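Local atomic coordinates of L-ribulose 3-epimerase (Mesorhizobium loti, PDB entry 3VYL), a protein that catalyses the manganese-dependent epimerization of ketoses at C3, interconverting L-ribulose with high efficiency and accepting D-psicose and D-tagatose less well. Residues G5-V10 and L34-Y39; G99-A104 and A235-F240; H111-E116 and N150-N155. One frame throughout, in Å; residues are numbered along the deposited sequence.

Contact 1 (G5-V10 and L34-Y39); sequences GIHSFV and LIEFSY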
loop_
_atom_site.group_PDB
_atom_site.type_symbol
_atom_site.label_atom_id
_atom_site.label_comp_id
_atom_site.label_asym_id
_atom_site.label_seq_id
_atom_site.Cartn_x
_atom_site.Cartn_y
_atom_site.Cartn_z
ATOM N N GLY A 5 -13.096 8.404 -20.717
ATOM C CA GLY A 5 -13.223 7.591 -21.915
ATOM C C GLY A 5 -12.921 6.114 -21.771
ATOM O O GLY A 5 -12.651 5.608 -20.679
ATOM N N ILE A 6 -12.966 5.430 -22.907
ATOM C CA ILE A 6 -12.669 4.007 -23.012
ATOM C C ILE A 6 -12.129 3.777 -24.428
ATOM O O ILE A 6 -12.550 4.439 -25.373
ATOM C CB ILE A 6 -13.933 3.158 -22.719
ATOM C CG1 ILE A 6 -13.599 1.661 -22.640
ATOM C CG2 ILE A 6 -15.039 3.444 -23.734
ATOM C CD1 ILE A 6 -14.734 0.797 -22.126
ATOM N N HIS A 7 -11.180 2.863 -24.571
ATOM C CA HIS A 7 -10.605 2.553 -25.874
ATOM C C HIS A 7 -11.534 1.668 -26.659
ATOM O O HIS A 7 -12.054 0.684 -26.134
ATOM C CB HIS A 7 -9.255 1.876 -25.707
ATOM C CG HIS A 7 -8.402 1.918 -26.947
ATOM N ND1 HIS A 7 -7.228 2.578 -26.995
ATOM C CD2 HIS A 7 -8.598 1.368 -28.212
ATOM C CE1 HIS A 7 -6.698 2.456 -28.226
ATOM N NE2 HIS A 7 -7.540 1.715 -28.970
ATOM N N SER A 8 -11.752 2.011 -27.926
ATOM C CA SER A 8 -12.659 1.245 -28.793
ATOM C C SER A 8 -12.376 -0.253 -28.755
ATOM O O SER A 8 -13.307 -1.073 -28.759
ATOM C CB SER A 8 -12.624 1.756 -30.242
ATOM O OG SER A 8 -11.300 1.976 -30.706
ATOM N N PHE A 9 -11.094 -0.604 -28.689
ATOM C CA PHE A 9 -10.673 -1.997 -28.778
ATOM C C PHE A 9 -11.086 -2.851 -27.591
ATOM O O PHE A 9 -10.851 -4.050 -27.606
ATOM C CB PHE A 9 -9.169 -2.115 -29.032
ATOM C CG PHE A 9 -8.728 -1.607 -30.381
ATOM C CD1 PHE A 9 -9.653 -1.217 -31.350
ATOM C CD2 PHE A 9 -7.377 -1.543 -30.692
ATOM C CE1 PHE A 9 -9.237 -0.755 -32.591
ATOM C CE2 PHE A 9 -6.955 -1.083 -31.931
ATOM C CZ PHE A 9 -7.888 -0.691 -32.882
ATOM N N VAL A 10 -11.681 -2.245 -26.566
ATOM C CA VAL A 10 -12.355 -3.005 -25.510
ATOM C C VAL A 10 -13.587 -3.667 -26.124
ATOM O O VAL A 10 -14.004 -4.745 -25.704
ATOM C CB VAL A 10 -12.814 -2.101 -24.334
ATOM C CG1 VAL A 10 -13.678 -2.877 -23.342
ATOM C CG2 VAL A 10 -11.626 -1.462 -23.625
ATOM N N LEU A 34 -16.415 9.486 -23.533
ATOM C CA LEU A 34 -15.490 9.659 -24.646
ATOM C C LEU A 34 -15.240 8.293 -25.290
ATOM O O LEU A 34 -15.481 7.251 -24.661
ATOM C CB LEU A 34 -14.191 10.308 -24.180
ATOM C CG LEU A 34 -13.134 10.643 -25.230
ATOM C CD1 LEU A 34 -12.535 12.010 -24.958
ATOM C CD2 LEU A 34 -12.041 9.578 -25.247
ATOM N N ILE A 35 -14.803 8.310 -26.550
ATOM C CA ILE A 35 -14.352 7.105 -27.246
ATOM C C ILE A 35 -12.994 7.356 -27.873
ATOM O O ILE A 35 -12.759 8.405 -28.477
ATOM C CB ILE A 35 -15.384 6.578 -28.296
ATOM C CG1 ILE A 35 -15.003 5.178 -28.823
ATOM C CG2 ILE A 35 -15.562 7.547 -29.462
ATOM C CD1 ILE A 35 -15.121 4.062 -27.806
ATOM N N GLU A 36 -12.093 6.402 -27.693
ATOM C CA GLU A 36 -10.785 6.458 -28.313
ATOM C C GLU A 36 -10.709 5.432 -29.441
ATOM O O GLU A 36 -10.962 4.237 -29.240
ATOM C CB GLU A 36 -9.705 6.197 -27.263
ATOM C CG GLU A 36 -8.257 6.293 -27.738
ATOM C CD GLU A 36 -7.286 6.193 -26.579
ATOM O OE1 GLU A 36 -7.758 6.333 -25.432
ATOM O OE2 GLU A 36 -6.071 5.981 -26.793
ATOM N N PHE A 37 -10.336 5.882 -30.618
ATOM C CA PHE A 37 -10.202 5.034 -31.765
ATOM C C PHE A 37 -8.753 4.965 -32.095
ATOM O O PHE A 37 -8.104 5.934 -31.999
ATOM C CB PHE A 37 -10.973 5.625 -32.931
ATOM C CG PHE A 37 -12.453 5.431 -32.845
ATOM C CD1 PHE A 37 -12.986 4.187 -32.823
ATOM C CD2 PHE A 37 -13.286 6.492 -32.808
ATOM C CE1 PHE A 37 -14.320 3.992 -32.744
ATOM C CE2 PHE A 37 -14.622 6.317 -32.745
ATOM C CZ PHE A 37 -15.143 5.064 -32.705
ATOM N N SER A 38 -8.238 3.776 -32.361
ATOM C CA SER A 38 -6.863 3.555 -32.804
ATOM C C SER A 38 -6.381 3.946 -34.181
ATOM O O SER A 38 -5.275 4.383 -34.330
ATOM C CB SER A 38 -6.548 2.094 -32.754
ATOM O OG SER A 38 -6.065 1.687 -34.034
ATOM N N TYR A 39 -7.130 3.598 -35.205
ATOM C CA TYR A 39 -7.009 4.225 -36.505
ATOM C C TYR A 39 -8.134 3.784 -37.402
ATOM O O TYR A 39 -8.524 2.642 -37.368
ATOM C CB TYR A 39 -5.648 3.970 -37.140
ATOM C CG TYR A 39 -5.324 4.918 -38.257
ATOM C CD1 TYR A 39 -4.697 6.112 -38.022
ATOM C CD2 TYR A 39 -5.658 4.615 -39.546
ATOM C CE1 TYR A 39 -4.403 6.970 -39.045
ATOM C CE2 TYR A 39 -5.375 5.467 -40.577
ATOM C CZ TYR A 39 -4.747 6.633 -40.307
ATOM O OH TYR A 39 -4.488 7.458 -41.329
#

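Contact 2 (G99-A104 and A235-F240); sequences GGRKVA and ADDLSF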
loop_
_atom_site.group_PDB
_atom_site.type_symbol
_atom_site.label_atom_id
_atom_site.label_comp_id
_atom_site.label_asym_id
_atom_site.label_seq_id
_atom_site.Cartn_x
_atom_site.Cartn_y
_atom_site.Cartn_z
ATOM N N GLY A 99 -13.996 15.616 -35.092
ATOM C CA GLY A 99 -14.396 16.544 -34.047
ATOM C C GLY A 99 -13.738 16.167 -32.738
ATOM O O GLY A 99 -14.403 16.035 -31.713
ATOM N N GLY A 100 -12.425 15.973 -32.793
ATOM C CA GLY A 100 -11.632 15.606 -31.635
ATOM C C GLY A 100 -10.515 16.608 -31.441
ATOM O O GLY A 100 -10.135 17.321 -32.374
ATOM N N ARG A 101 -9.977 16.646 -30.226
ATOM C CA ARG A 101 -8.965 17.632 -29.847
ATOM C C ARG A 101 -7.584 17.015 -29.588
ATOM O O ARG A 101 -6.571 17.724 -29.589
ATOM C CB ARG A 101 -9.461 18.462 -28.644
ATOM C CG ARG A 101 -10.508 17.747 -27.790
ATOM C CD ARG A 101 -11.482 18.701 -27.097
ATOM N NE ARG A 101 -11.096 19.178 -25.751
ATOM C CZ ARG A 101 -10.259 18.580 -24.891
ATOM N NH1 ARG A 101 -9.666 17.430 -25.186
ATOM N NH2 ARG A 101 -10.016 19.143 -23.710
ATOM N N LYS A 102 -7.544 15.698 -29.396
ATOM C CA LYS A 102 -6.297 14.991 -29.057
ATOM C C LYS A 102 -5.886 13.883 -30.043
ATOM O O LYS A 102 -6.684 12.997 -30.369
ATOM C CB LYS A 102 -6.390 14.368 -27.655
ATOM C CG LYS A 102 -6.850 15.294 -26.548
ATOM C CD LYS A 102 -6.868 14.576 -25.210
ATOM C CE LYS A 102 -7.220 15.528 -24.074
ATOM N NZ LYS A 102 -6.184 16.574 -23.845
ATOM N N VAL A 103 -4.632 13.940 -30.489
ATOM C CA VAL A 103 -3.958 12.793 -31.102
ATOM C C VAL A 103 -2.953 12.246 -30.084
ATOM O O VAL A 103 -2.003 12.943 -29.707
ATOM C CB VAL A 103 -3.222 13.151 -32.422
ATOM C CG1 VAL A 103 -2.405 11.967 -32.924
ATOM C CG2 VAL A 103 -4.208 13.574 -33.499
ATOM N N ALA A 104 -3.113 10.995 -29.696
ATOM C CA ALA A 104 -2.291 10.364 -28.679
ATOM C C ALA A 104 -1.635 9.049 -29.126
ATOM O O ALA A 104 -1.751 8.664 -30.239
ATOM C CB ALA A 104 -3.109 10.170 -27.422
ATOM N N ALA A 235 -7.379 18.329 -14.962
ATOM C CA ALA A 235 -8.745 18.646 -15.372
ATOM C C ALA A 235 -9.048 18.229 -16.802
ATOM O O ALA A 235 -9.911 18.814 -17.448
ATOM C CB ALA A 235 -9.011 20.131 -15.184
ATOM N N ASP A 236 -8.338 17.214 -17.282
ATOM C CA ASP A 236 -8.427 16.792 -18.675
ATOM C C ASP A 236 -8.904 15.342 -18.773
ATOM O O ASP A 236 -9.245 14.720 -17.764
ATOM C CB ASP A 236 -7.085 16.998 -19.391
ATOM C CG ASP A 236 -7.252 17.539 -20.803
ATOM O OD1 ASP A 236 -8.208 17.132 -21.506
ATOM O OD2 ASP A 236 -6.425 18.375 -21.217
ATOM N N ASP A 237 -8.948 14.815 -19.991
ATOM C CA ASP A 237 -9.519 13.490 -20.239
ATOM C C ASP A 237 -8.625 12.342 -19.755
ATOM O O ASP A 237 -7.390 12.450 -19.723
ATOM C CB ASP A 237 -9.812 13.295 -21.733
ATOM C CG ASP A 237 -10.741 14.355 -22.305
ATOM O OD1 ASP A 237 -11.700 14.782 -21.621
ATOM O OD2 ASP A 237 -10.513 14.739 -23.472
ATOM N N LEU A 238 -9.271 11.242 -19.383
ATOM C CA LEU A 238 -8.565 9.997 -19.137
ATOM C C LEU A 238 -9.430 8.823 -19.556
ATOM O O LEU A 238 -10.662 8.891 -19.464
ATOM C CB LEU A 238 -8.128 9.872 -17.673
ATOM C CG LEU A 238 -9.138 9.999 -16.540
ATOM C CD1 LEU A 238 -9.854 8.680 -16.296
ATOM C CD2 LEU A 238 -8.386 10.427 -15.291
ATOM N N SER A 239 -8.796 7.747 -20.008
ATOM C CA SER A 239 -9.562 6.620 -20.524
ATOM C C SER A 239 -9.123 5.277 -20.013
ATOM O O SER A 239 -7.942 5.052 -19.768
ATOM C CB SER A 239 -9.533 6.610 -22.043
ATOM O OG SER A 239 -10.347 7.658 -22.497
ATOM N N PHE A 240 -10.101 4.391 -19.880
ATOM C CA PHE A 240 -9.881 3.010 -19.502
ATOM C C PHE A 240 -9.347 2.211 -20.684
ATOM O O PHE A 240 -9.804 2.388 -21.808
ATOM C CB PHE A 240 -11.195 2.418 -19.004
ATOM C CG PHE A 240 -11.141 0.943 -18.742
ATOM C CD1 PHE A 240 -10.158 0.396 -17.904
ATOM C CD2 PHE A 240 -12.087 0.099 -19.305
ATOM C CE1 PHE A 240 -10.125 -0.961 -17.644
ATOM C CE2 PHE A 240 -12.049 -1.260 -19.052
ATOM C CZ PHE A 240 -11.071 -1.789 -18.215
#

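Contact 3 (H111-E116 and N150-N155); sequences HGLQVE and NRFESN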
loop_
_atom_site.group_PDB
_atom_site.type_symbol
_atom_site.label_atom_id
_atom_site.label_comp_id
_atom_site.label_asym_id
_atom_site.label_seq_id
_atom_site.Cartn_x
_atom_site.Cartn_y
_atom_site.Cartn_z
ATOM N N HIS A 111 6.408 1.662 -32.397
ATOM C CA HIS A 111 5.753 0.797 -31.394
ATOM C C HIS A 111 6.231 -0.633 -31.492
ATOM O O HIS A 111 5.931 -1.343 -32.456
ATOM C CB HIS A 111 4.231 0.841 -31.559
ATOM C CG HIS A 111 3.467 0.133 -30.449
ATOM N ND1 HIS A 111 2.170 -0.226 -30.573
ATOM C CD2 HIS A 111 3.861 -0.270 -29.175
ATOM C CE1 HIS A 111 1.753 -0.813 -29.433
ATOM N NE2 HIS A 111 2.790 -0.846 -28.583
ATOM N N GLY A 112 6.986 -1.079 -30.499
ATOM C CA GLY A 112 7.472 -2.450 -30.511
ATOM C C GLY A 112 8.804 -2.598 -29.817
ATOM O O GLY A 112 9.410 -1.604 -29.416
ATOM N N LEU A 113 9.250 -3.848 -29.664
ATOM C CA LEU A 113 10.563 -4.129 -29.110
ATOM C C LEU A 113 11.620 -3.812 -30.152
ATOM O O LEU A 113 11.591 -4.349 -31.259
ATOM C CB LEU A 113 10.678 -5.582 -28.636
ATOM C CG LEU A 113 12.043 -6.014 -28.064
ATOM C CD1 LEU A 113 12.545 -5.099 -26.955
ATOM C CD2 LEU A 113 11.976 -7.442 -27.553
ATOM N N GLN A 114 12.542 -2.931 -29.789
ATOM C CA GLN A 114 13.590 -2.487 -30.702
ATOM C C GLN A 114 14.831 -3.338 -30.578
ATOM O O GLN A 114 15.153 -3.815 -29.494
ATOM C CB GLN A 114 13.945 -1.017 -30.457
ATOM C CG GLN A 114 12.783 -0.053 -30.625
ATOM C CD GLN A 114 11.987 -0.282 -31.889
ATOM O OE1 GLN A 114 10.761 -0.223 -31.868
ATOM N NE2 GLN A 114 12.674 -0.541 -33.001
ATOM N N VAL A 115 15.536 -3.522 -31.688
ATOM C CA VAL A 115 16.750 -4.337 -31.677
ATOM C C VAL A 115 18.016 -3.523 -31.438
ATOM O O VAL A 115 19.065 -4.077 -31.114
ATOM C CB VAL A 115 16.871 -5.232 -32.926
ATOM C CG1 VAL A 115 16.154 -6.548 -32.667
ATOM C CG2 VAL A 115 16.313 -4.538 -34.166
ATOM N N GLU A 116 17.909 -2.206 -31.580
ATOM C CA GLU A 116 19.010 -1.314 -31.230
ATOM C C GLU A 116 18.697 -0.531 -29.956
ATOM O O GLU A 116 17.552 -0.126 -29.749
ATOM C CB GLU A 116 19.322 -0.345 -32.387
ATOM C CG GLU A 116 19.808 -0.983 -33.696
ATOM C CD GLU A 116 21.045 -1.868 -33.545
ATOM O OE1 GLU A 116 21.762 -1.760 -32.525
ATOM O OE2 GLU A 116 21.309 -2.692 -34.454
ATOM N N ASN A 150 6.472 1.294 -21.797
ATOM C CA ASN A 150 7.484 0.445 -21.191
ATOM C C ASN A 150 8.566 0.037 -22.184
ATOM O O ASN A 150 8.361 0.081 -23.398
ATOM C CB ASN A 150 6.827 -0.773 -20.530
ATOM C CG ASN A 150 6.349 -1.799 -21.536
ATOM O OD1 ASN A 150 7.157 -2.509 -22.143
ATOM N ND2 ASN A 150 5.034 -1.892 -21.708
ATOM N N ARG A 151 9.714 -0.364 -21.647
ATOM C CA ARG A 151 10.894 -0.732 -22.427
ATOM C C ARG A 151 10.633 -1.643 -23.627
ATOM O O ARG A 151 11.315 -1.524 -24.636
ATOM C CB ARG A 151 11.918 -1.387 -21.520
ATOM C CG ARG A 151 11.389 -2.583 -20.754
ATOM C CD ARG A 151 12.258 -2.864 -19.556
ATOM N NE ARG A 151 12.246 -1.759 -18.596
ATOM C CZ ARG A 151 12.943 -1.754 -17.465
ATOM N NH1 ARG A 151 13.719 -2.796 -17.150
ATOM N NH2 ARG A 151 12.866 -0.712 -16.650
ATOM N N PHE A 152 9.661 -2.549 -23.494
ATOM C CA PHE A 152 9.337 -3.528 -24.535
ATOM C C PHE A 152 8.470 -2.985 -25.671
ATOM O O PHE A 152 8.297 -3.664 -26.684
ATOM C CB PHE A 152 8.658 -4.768 -23.933
ATOM C CG PHE A 152 9.447 -5.420 -22.819
ATOM C CD1 PHE A 152 10.544 -6.237 -23.106
ATOM C CD2 PHE A 152 9.083 -5.230 -21.498
ATOM C CE1 PHE A 152 11.266 -6.840 -22.095
ATOM C CE2 PHE A 152 9.806 -5.827 -20.473
ATOM C CZ PHE A 152 10.903 -6.629 -20.768
ATOM N N GLU A 153 7.954 -1.784 -25.531
ATOM C CA GLU A 153 7.159 -1.198 -26.569
ATOM C C GLU A 153 7.768 0.006 -27.307
ATOM O O GLU A 153 7.345 0.348 -28.369
ATOM C CB GLU A 153 5.785 -0.928 -26.026
ATOM C CG GLU A 153 5.161 -2.153 -25.401
ATOM C CD GLU A 153 3.680 -2.077 -25.315
ATOM O OE1 GLU A 153 3.107 -1.384 -26.100
ATOM O OE2 GLU A 153 3.069 -2.682 -24.464
ATOM N N SER A 154 8.762 0.631 -26.724
ATOM C CA SER A 154 9.548 1.618 -27.390
ATOM C C SER A 154 10.873 1.666 -26.702
ATOM O O SER A 154 10.985 1.262 -25.588
ATOM C CB SER A 154 8.912 2.981 -27.289
ATOM O OG SER A 154 9.661 3.939 -27.980
ATOM N N ASN A 155 11.887 2.175 -27.360
ATOM C CA ASN A 155 13.140 2.315 -26.691
ATOM C C ASN A 155 13.499 3.715 -26.349
ATOM O O ASN A 155 14.562 3.972 -25.895
ATOM C CB ASN A 155 14.252 1.626 -27.449
ATOM C CG ASN A 155 14.582 2.291 -28.728
ATOM O OD1 ASN A 155 13.848 3.077 -29.220
ATOM N ND2 ASN A 155 15.685 1.953 -29.271
HETATM O O HOH W 1 11.287 -1.386 -27.339
#

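Contact 1 (G5-V10 and L34-Y39)
The imidazole of His7 meets segment 34-39 on one face and at an edge: the carbonyl O of Glu36 lies over that face, while CB of Ser38 approaches the edge beside NE2. Phe9 N also lies at the edge, in the ring plane, and His7 NE2 in turn sits over one face of the Phe9 ring. The side chains of His7 and Glu36 run obliquely to each other, ring and carboxylate planes 41° apart, Glu36 OE2 3.6 Å from His7 ND1. One face of the Phe37 ring takes Ile35 CG1; Ser8 OG stands oblique to that ring, 3.5 Å from Phe37 CD1.

Backbone bonds join these parallel neighbours of the TIM barrel, the first and second strands of a beta-alpha-beta unit whose crossover is helix 17-30. Glu36 N donates to Ile6 O (3.1 Å), and Ser8 N returns to Glu36 O at 2.7 Å. Glu36 O takes a second bond on a lone pair, from Ser8 OG at 2.7 Å. Serine suits this strand end because OG, swung between its own backbone N and carbonyl carbon (chi1 45°), reaches the acceptor its N-H already uses, so one carbonyl is gripped twice by one residue.

Toward the helices, Ile35 CD1 packs against Ile6 CG2 at 4.1 Å; Thr27 of helix 17-30 touches both isoleucines, whose branched carbons suit an apolar layer between sheet and helix.

On the barrel interior, Glu36 has CG opposite its backbone N (chi1 -177°) and an extended chain. There OE1 is bonded to Tyr204 OH and His206 NE2, and OE2 to Ser64 OG. Since His206 binds manganese, Glu36 is a second-shell residue that probably helps to orient this ligand, and its negative charge probably makes that imidazole a stronger electron donor to the metal.

Contact 2 (G99-A104 and A235-F240)
Ion pairs between Arg101 and Lys102 on one segment and Asp236 and Asp237 on the other form a salt-bridge network across the N-terminal mouth of the TIM barrel, joining the entrances of strands 102-104 and 238-240, which are not neighbours in the sheet.

Lys102 NZ faces the carboxylate of Asp236, 3.1 Å from Asp236 OD1 and 3.2 Å from Asp236 OD2, in two weak bonds; the ammonium bonds more firmly to Gly203 O. Lysine suits the site because its chain runs straight across the opening before bending at the last torsion (chi4 -66°).

Arg101, exposed to solvent, adds longer pairs. Arg101 NH2 makes a long, weak bond to Asp236 OD1 (3.5 Å) near the guanidinium plane, the two flat groups standing 78° apart. With Asp237 the attraction is of charge alone: Asp237 OD2, 3.3 Å from Arg101 NH1, lies well out of that plane.

Backbone bonds hold the acids. Asp237 OD1 accepts from Arg3 N, which probably helps to position the second carboxylate. Asp236 is steadied locally, for Asp236 OD1 is met on the anti side by Asp237 N at 2.9 Å.

Contact 3 (H111-E116 and N150-N155)
His111 and Glu153 run side by side and point the same way, joining two loops at the C-terminal end of the TIM barrel, those following strands 102-104 and 143-147. Their flat groups are turned only 26° apart, and NE2 of His111 donates to OE1 of Glu153 at 2.6 Å, with the oxygen close to the ring plane. The carboxylate is met on its anti side. Histidine suits the place because its flat ring puts an in-plane N-H on the carboxylate; CG opposite the backbone N (chi1 -172°) brings the ring alongside Glu153. Glu153 itself lies about 7 Å, side chain to ion, from the bound manganese, so this His-carboxylate pair borders the metal site. Next along the loop, Gly112 N bonds to Glu153 O at 2.6 Å; its phi of 149° would be strained by a side chain.

Gln114 and Asn155 cross at about a right angle. Aliphatic CG of Gln114 rests against CG of Asn155 at 3.5 Å, while Asn155 ND2 reaches on to Glu116 O in a weak bond. The other end of that amide, OD1, accepts from Gln122, and asparagine suits a place that needs both a donor and an acceptor.

Leu113 lays CB against the carbonyl O of Phe152, and its CD1 stands obliquely to the Phe152 ring. That ring stacks on Phe152 of a second subunit, while Arg151, salt-bridged to Glu187, also bonds to His211 of that subunit, so the 150-155 loop serves the subunit interface as well.

At the turn, Asn150 OD1 accepts from Phe152 N, an Asx turn that shapes the loop leading to Glu153. Between the loops sits one water, which donates to Arg151 O at 2.7 Å and to Gly112 O at 2.8 Å, and accepts from Gln114 N.

Overall arrangement
Contacts 1 and 2 belong to the same closed sheet and touch, since strand 4-7 pairs with strand 238-240: Gly5 N lies 2.8 Å from Leu238 O. Contact 1 is buried and joins adjacent strands by backbone bonds, with apolar packing on the helix side and polar groups within the barrel. Contact 2, partly buried, joins non-adjacent strands through charged side chains alone. Contact 3 lies farther out, about 23 and 24 Å from the other two, centre to centre; it ties loops rather than strands and is buried partly against a second subunit. Contacts 1 and 3 both come within about 6 to 7 Å of the manganese ion, from the side chains of Glu36 and Glu153, whereas contact 2 lies toward the barrel's other end.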